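Local coordinates for protein oxidoreductase YdhF (Escherichia coli, PDB 1OG6) that probably acts as an NADPH-dependent oxidoreductase of the aldo-keto reductase family, with the cofactor bound in an alpha/beta barrel, at residues S263-I266 against E267-R270; L34-F37 against I38-L42; L133-A136 against D137-A140. One frame throughout, in Å; residues are numbered along the deposited sequence.

Contact 1: residues S263-I266 against E267-R270. With NAP (NADP nicotinamide-adenine-dinucleotide phosphate), chain F.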
# COMPACT_ATOMS: atom_id res chain seq x y z
N SER C 263 25.90 -0.05 -21.35
CA SER C 263 26.61 0.07 -22.62
C SER C 263 27.91 -0.72 -22.66
O SER C 263 28.62 -0.84 -21.66
CB SER C 263 26.93 1.53 -22.90
OG SER C 263 27.72 1.65 -24.06
N GLY C 264 28.22 -1.25 -23.85
CA GLY C 264 29.43 -2.04 -24.03
C GLY C 264 30.59 -1.25 -24.63
O GLY C 264 31.66 -1.80 -24.91
N LYS C 265 30.36 0.05 -24.82
CA LYS C 265 31.36 0.94 -25.38
C LYS C 265 31.92 1.77 -24.24
O LYS C 265 31.19 2.52 -23.60
CB LYS C 265 30.71 1.85 -26.42
CG LYS C 265 30.04 1.07 -27.54
CD LYS C 265 29.41 1.98 -28.57
CE LYS C 265 28.92 1.19 -29.76
NZ LYS C 265 27.95 0.14 -29.35
N ILE C 266 33.22 1.62 -23.98
CA ILE C 266 33.87 2.33 -22.89
C ILE C 266 33.74 3.86 -22.98
O ILE C 266 33.79 4.54 -21.96
CB ILE C 266 35.36 1.95 -22.80
CG1 ILE C 266 35.94 2.44 -21.48
CG2 ILE C 266 36.12 2.55 -23.95
CD1 ILE C 266 35.31 1.79 -20.26
N GLU C 267 33.59 4.39 -24.19
CA GLU C 267 33.45 5.84 -24.39
C GLU C 267 32.07 6.32 -23.96
O GLU C 267 31.92 7.46 -23.50
CB GLU C 267 33.70 6.21 -25.86
CG GLU C 267 32.84 5.46 -26.87
CD GLU C 267 33.43 4.12 -27.28
OE1 GLU C 267 33.61 3.24 -26.40
OE2 GLU C 267 33.72 3.92 -28.48
N ARG C 268 31.07 5.46 -24.12
CA ARG C 268 29.70 5.75 -23.72
C ARG C 268 29.63 5.63 -22.21
O ARG C 268 28.78 6.24 -21.55
CB ARG C 268 28.72 4.77 -24.36
CG ARG C 268 28.23 5.20 -25.72
CD ARG C 268 27.29 4.19 -26.32
NE ARG C 268 26.73 4.65 -27.59
CZ ARG C 268 26.02 3.90 -28.42
NH1 ARG C 268 25.78 2.62 -28.13
NH2 ARG C 268 25.55 4.41 -29.55
N VAL C 269 30.53 4.82 -21.67
CA VAL C 269 30.62 4.63 -20.23
C VAL C 269 31.37 5.83 -19.67
O VAL C 269 31.19 6.19 -18.51
CB VAL C 269 31.39 3.34 -19.89
CG1 VAL C 269 31.52 3.18 -18.38
CG2 VAL C 269 30.67 2.15 -20.50
N ARG C 270 32.21 6.45 -20.48
CA ARG C 270 32.94 7.63 -20.04
C ARG C 270 31.96 8.77 -19.84
O ARG C 270 31.94 9.39 -18.78
CB ARG C 270 33.99 8.05 -21.07
CG ARG C 270 35.32 7.34 -20.93
CD ARG C 270 36.39 7.94 -21.83
NE ARG C 270 37.69 7.32 -21.58
CZ ARG C 270 37.99 6.05 -21.84
NH1 ARG C 270 37.07 5.24 -22.35
NH2 ARG C 270 39.19 5.57 -21.55
PA NAP F . 20.14 0.80 -20.10
O1A NAP F . 18.88 1.32 -20.44
O2A NAP F . 21.19 1.51 -19.26
O5B NAP F . 20.92 0.37 -21.43
C5B NAP F . 20.93 1.31 -22.53
C4B NAP F . 21.09 0.41 -23.80
O4B NAP F . 21.05 1.41 -24.90
C3B NAP F . 22.48 -0.27 -23.96
O3B NAP F . 22.20 -1.58 -24.44
C2B NAP F . 23.25 0.53 -24.99
O2B NAP F . 23.92 -0.28 -25.95
C1B NAP F . 22.21 1.44 -25.69
N9A NAP F . 22.71 2.80 -25.80
C8A NAP F . 23.39 3.60 -24.90
N7A NAP F . 23.69 4.80 -25.36
C5A NAP F . 23.17 4.78 -26.65
C6A NAP F . 23.18 5.78 -27.64
N6A NAP F . 23.71 7.01 -27.55
N1A NAP F . 22.56 5.47 -28.87
N3A NAP F . 21.95 3.21 -28.12
C4A NAP F . 22.56 3.54 -26.92
O3 NAP F . 19.92 -0.58 -19.35
PN NAP F . 19.91 -2.07 -19.85
O1N NAP F . 18.68 -2.86 -19.95
O2N NAP F . 21.27 -2.68 -19.75
O5D NAP F . 19.66 -2.44 -18.29
C5D NAP F . 20.38 -1.80 -17.17
C4D NAP F . 21.17 -2.82 -16.36
O4D NAP F . 20.43 -3.34 -15.22
C3D NAP F . 21.74 -4.08 -17.11
O3D NAP F . 23.10 -3.89 -17.51
O2D NAP F . 22.75 -5.70 -15.51
C1D NAP F . 20.58 -4.79 -15.11
N1N NAP F . 19.21 -5.42 -15.16
C2N NAP F . 18.54 -5.83 -13.98
C3N NAP F . 17.29 -6.44 -14.09
C7N NAP F . 16.57 -6.88 -12.80
O7N NAP F . 15.49 -7.40 -12.95
N7N NAP F . 17.10 -6.69 -11.63
C4N NAP F . 16.65 -6.66 -15.39
C5N NAP F . 17.35 -6.23 -16.56
C6N NAP F . 18.63 -5.61 -16.47
P2B NAP F . 25.38 0.07 -26.57
O1X NAP F . 26.73 0.05 -25.85
O2X NAP F . 25.31 -0.11 -28.06
O3X NAP F . 25.52 -1.42 -26.32
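Ser263, Lys265 and Arg268 belong to the site that holds the 2'-phosphate and adenine of NADP, at the start of helix 266-274. Ser263 OG donates to phosphate oxygen NAP O1X at 2.6 Å. Gly264 N reaches the same oxygen at 2.8 Å. Ser263 OG also accepts from Lys265 N at 3.2 Å, a nearly straight bond (168°) that makes an ST turn. It lies against Arg268 CB at 3.3 Å. Lys265 NZ donates to NAP O2X at 2.9 Å. Lys265 is also the N-cap residue, and its O receives Val269 N at 3.1 Å. Arg268 runs alongside Lys265, its chain extended from CG to NE (chi2 179°), which carries the guanidinium out to lie flat against the adenine. NAP C5A lies 3.5 Å above one face of that group, over its centre. Lys265 CE lies off-centre over the opposite face. The phosphate meets the guanidinium at its edge, though the modelled spacing is doubtful. A leucine in place of Arg268 would probably leave the adenine without its flat cationic partner and the phosphate with less positive charge. The turn joins strand 258-261 to helix 266-274, whose Ile266 and Val269 pack on Phe37 of helix 31-42.

Contact 2: residues L34-F37 against I38-L42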
# COMPACT_ATOMS: atom_id res chain seq x y z
N LEU C 34 37.91 -8.01 -22.74
CA LEU C 34 37.13 -7.70 -21.55
C LEU C 34 38.01 -7.11 -20.46
O LEU C 34 37.77 -5.99 -20.03
CB LEU C 34 36.45 -8.96 -21.02
CG LEU C 34 35.78 -8.82 -19.65
CD1 LEU C 34 34.75 -7.71 -19.67
CD2 LEU C 34 35.14 -10.14 -19.26
N VAL C 35 39.02 -7.86 -20.02
CA VAL C 35 39.91 -7.38 -18.96
C VAL C 35 40.40 -5.95 -19.21
O VAL C 35 40.72 -5.23 -18.26
CB VAL C 35 41.13 -8.30 -18.80
CG1 VAL C 35 42.12 -7.68 -17.83
CG2 VAL C 35 40.69 -9.65 -18.28
N SER C 36 40.46 -5.55 -20.47
CA SER C 36 40.92 -4.22 -20.82
C SER C 36 39.81 -3.23 -20.45
O SER C 36 40.06 -2.19 -19.83
CB SER C 36 41.22 -4.15 -22.31
OG SER C 36 42.11 -3.10 -22.60
N PHE C 37 38.59 -3.58 -20.85
CA PHE C 37 37.38 -2.79 -20.58
C PHE C 37 37.17 -2.68 -19.07
O PHE C 37 36.92 -1.60 -18.54
CB PHE C 37 36.17 -3.48 -21.23
CG PHE C 37 34.85 -2.81 -20.93
CD1 PHE C 37 34.56 -1.55 -21.43
CD2 PHE C 37 33.88 -3.46 -20.17
CE1 PHE C 37 33.33 -0.95 -21.19
CE2 PHE C 37 32.65 -2.87 -19.92
CZ PHE C 37 32.37 -1.61 -20.43
N ILE C 38 37.28 -3.82 -18.40
CA ILE C 38 37.11 -3.89 -16.96
C ILE C 38 38.13 -3.00 -16.27
O ILE C 38 37.92 -2.58 -15.14
CB ILE C 38 37.29 -5.33 -16.47
CG1 ILE C 38 36.10 -6.17 -16.94
CG2 ILE C 38 37.40 -5.37 -14.96
CD1 ILE C 38 36.25 -7.62 -16.65
N GLU C 39 39.24 -2.71 -16.94
CA GLU C 39 40.26 -1.85 -16.36
C GLU C 39 39.89 -0.40 -16.58
O GLU C 39 39.70 0.37 -15.63
CB GLU C 39 41.62 -2.12 -16.99
CG GLU C 39 42.36 -3.28 -16.38
CD GLU C 39 43.73 -3.45 -17.00
OE1 GLU C 39 44.43 -2.42 -17.16
OE2 GLU C 39 44.10 -4.60 -17.32
N GLU C 40 39.80 -0.02 -17.85
CA GLU C 40 39.46 1.34 -18.22
C GLU C 40 38.30 1.85 -17.39
O GLU C 40 38.37 2.95 -16.83
CB GLU C 40 39.10 1.41 -19.71
CG GLU C 40 40.30 1.26 -20.62
CD GLU C 40 39.93 1.23 -22.09
OE1 GLU C 40 39.35 0.22 -22.54
OE2 GLU C 40 40.21 2.21 -22.80
N HIS C 41 37.25 1.05 -17.26
CA HIS C 41 36.09 1.48 -16.51
C HIS C 41 36.26 1.59 -15.00
O HIS C 41 35.70 2.51 -14.40
CB HIS C 41 34.86 0.64 -16.91
CG HIS C 41 34.54 -0.50 -15.99
ND1 HIS C 41 34.31 -0.33 -14.64
CD2 HIS C 41 34.29 -1.80 -16.25
CE1 HIS C 41 33.92 -1.48 -14.11
NE2 HIS C 41 33.90 -2.39 -15.07
N LEU C 42 37.01 0.70 -14.37
CA LEU C 42 37.16 0.86 -12.93
C LEU C 42 38.31 1.82 -12.61
O LEU C 42 38.74 1.95 -11.47
CB LEU C 42 37.32 -0.50 -12.20
CG LEU C 42 38.28 -1.61 -12.61
CD1 LEU C 42 39.70 -1.10 -12.58
CD2 LEU C 42 38.12 -2.79 -11.66
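Leu34 and Ile38 meet one turn apart on the buried side of helix 31-42. The isopropyl end of Leu34 lies against the tip of Ile38, with Leu34 CG 3.3 Å from Ile38 CD1. The Ile38 branch gets there because CG1 sits beside the backbone N (chi1 -69°) and CD1 continues outward from it. Leu34 CD1 also lies against Ile38 CG1. Phe64 of helix 60-69 packs against both residues. The other buried pair is Phe37 and His41. Here the imidazole turns an edge to the face of the phenyl ring, a T-shaped (edge-to-face) pair. The centroids are 5.6 Å apart and the planes stand at 65°. His41 CD2 is the atom over the Phe37 face, 4.2 Å from Phe37 CE2. Weak hydrogen bonds from outside the helix hold both imidazole nitrogens: ND1 with Val46 O and NE2 with Tyr21 OH.

In the aldo-keto reductase barrel this helix belongs to the beta-alpha-beta crossover between the parallel strands 13-20 and 48-50. Straight backbone bonds run through both of its sides. On the inner side Ile38 N reaches Leu34 O at 2.8 Å, and His41 N reaches Phe37 O at 3.0 Å.

The other side is looser. Ser36, Glu39 and Glu40 are partly exposed, and Glu39 and Glu40 meet the preceding turn mainly at its carbonyl oxygens. Ser36 OG stays 4.3 Å from Glu40 OE1. The backbone there is held by Glu40 N, bonded to Ser36 O at 2.9 Å. Glu39 N is the exception, with two weak bonds, to Val35 O and Ser36 O. The Glu39 chain runs out past Val35, with its OE2 3.7 Å from Val35 CG1. Glu40 points its carboxylate toward Arg270 of helix 266-274, but that ion pair is long and weak.

Contact 3: residues L133-A136 against D137-A140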
# COMPACT_ATOMS: atom_id res chain seq x y z
N LEU C 133 5.41 -17.88 -4.50
CA LEU C 133 5.69 -19.03 -3.65
C LEU C 133 6.92 -18.83 -2.77
O LEU C 133 7.52 -19.80 -2.32
CB LEU C 133 5.90 -20.28 -4.50
CG LEU C 133 4.79 -20.79 -5.42
CD1 LEU C 133 5.25 -22.07 -6.09
CD2 LEU C 133 3.54 -21.03 -4.63
N MET C 134 7.30 -17.59 -2.51
CA MET C 134 8.48 -17.35 -1.68
C MET C 134 8.18 -17.50 -0.20
O MET C 134 7.17 -17.01 0.30
CB MET C 134 9.05 -15.95 -1.91
CG MET C 134 10.14 -15.58 -0.91
SD MET C 134 10.80 -13.93 -1.15
CE MET C 134 9.60 -12.90 -0.26
N ASP C 135 9.07 -18.19 0.50
CA ASP C 135 8.92 -18.40 1.92
C ASP C 135 10.05 -17.70 2.66
O ASP C 135 11.17 -18.18 2.71
CB ASP C 135 8.92 -19.89 2.24
CG ASP C 135 8.78 -20.18 3.72
OD1 ASP C 135 8.65 -21.36 4.09
OD2 ASP C 135 8.80 -19.22 4.53
N ALA C 136 9.72 -16.54 3.22
CA ALA C 136 10.69 -15.74 3.95
C ALA C 136 11.68 -16.57 4.76
O ALA C 136 12.88 -16.29 4.75
CB ALA C 136 9.95 -14.77 4.87
N ASP C 137 11.20 -17.58 5.46
CA ASP C 137 12.07 -18.39 6.28
C ASP C 137 13.08 -19.19 5.48
O ASP C 137 14.22 -19.32 5.90
CB ASP C 137 11.24 -19.33 7.16
CG ASP C 137 10.33 -18.58 8.09
OD1 ASP C 137 10.83 -17.85 8.98
OD2 ASP C 137 9.10 -18.72 7.93
N GLU C 138 12.67 -19.72 4.34
CA GLU C 138 13.59 -20.49 3.51
C GLU C 138 14.71 -19.63 2.97
O GLU C 138 15.87 -20.04 2.94
CB GLU C 138 12.85 -21.13 2.34
CG GLU C 138 12.17 -22.45 2.65
CD GLU C 138 11.85 -23.24 1.39
OE1 GLU C 138 10.94 -22.83 0.63
OE2 GLU C 138 12.54 -24.26 1.16
N VAL C 139 14.37 -18.42 2.54
CA VAL C 139 15.36 -17.50 2.01
C VAL C 139 16.28 -16.99 3.10
O VAL C 139 17.47 -16.82 2.89
CB VAL C 139 14.69 -16.31 1.33
CG1 VAL C 139 15.75 -15.38 0.76
CG2 VAL C 139 13.76 -16.79 0.24
N ALA C 140 15.73 -16.76 4.29
CA ALA C 140 16.53 -16.27 5.40
C ALA C 140 17.59 -17.28 5.79
O ALA C 140 18.70 -16.89 6.14
CB ALA C 140 15.65 -15.97 6.58
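Asp135 O is gripped by two backbone donors from the first turn of helix 136-147. Val139 N comes nearly straight at 3.2 Å. Glu138 N is nearer, at 2.7 Å, but its bond is bent and weak. Asp135 is the N-cap of this helix, and its side chain adds a capping bond: Asp137 N donates to Asp135 OD2 at 3.1 Å. The donor approaches from above the carboxylate plane, 49° out of it. CG lies anti to the backbone N (chi1 179°), which swings the carboxylate over the start of the helix, where its charge would probably be favoured by the helix end.

Three acids gather here. Asp135 OD2 and Asp137 OD2 are 3.4 Å apart, with their carboxylate planes 83° to each other. Asp135 OD1 and Glu138 OE1 stand 4.4 Å apart. The charge on Asp137 is probably offset by Arg203 of the second subunit, whose NH2 makes a salt bridge with Asp137 OD1. Gln200 of that subunit also packs on Asp135 and Ala136, so the cap lies at the subunit interface.

Met134, just before the N-cap, and Val139, in the first turn, form a hydrophobic staple. Their chains cross at about a right angle, with Met134 CG 4.0 Å from Val139 CG2. Leu167 and Leu168 of helix 162-169 pack against Met134 and Val139 respectively. The whole turn brings the chain from the loop after strand 122-127 into helix 136-147, part of the crossover to the parallel strand 152-158. The next backbone bond of the helix runs from Ala140 N to Ala136 O at 2.9 Å, the donor tilted out of the carbonyl plane.

In the fold
From the N terminus, contact 2 comes first, on helix 31-42 between strands 13-20 and 48-50. Contact 3 follows at the start of helix 136-147, and contact 1 comes last, where strand 258-261 passes into helix 266-274. Each closes only a short local turn. They lie in series, so none nests in or crosses another. Contacts 1 and 2 touch although far apart in sequence: Ile266 CD1 lies 3.6 Å from His41 CB. They thus tie an early barrel helix to a late one beside the cofactor. Contact 3 is on the opposite side of the chain's centre, about 38 Å from contact 1 between centres, and faces the second subunit.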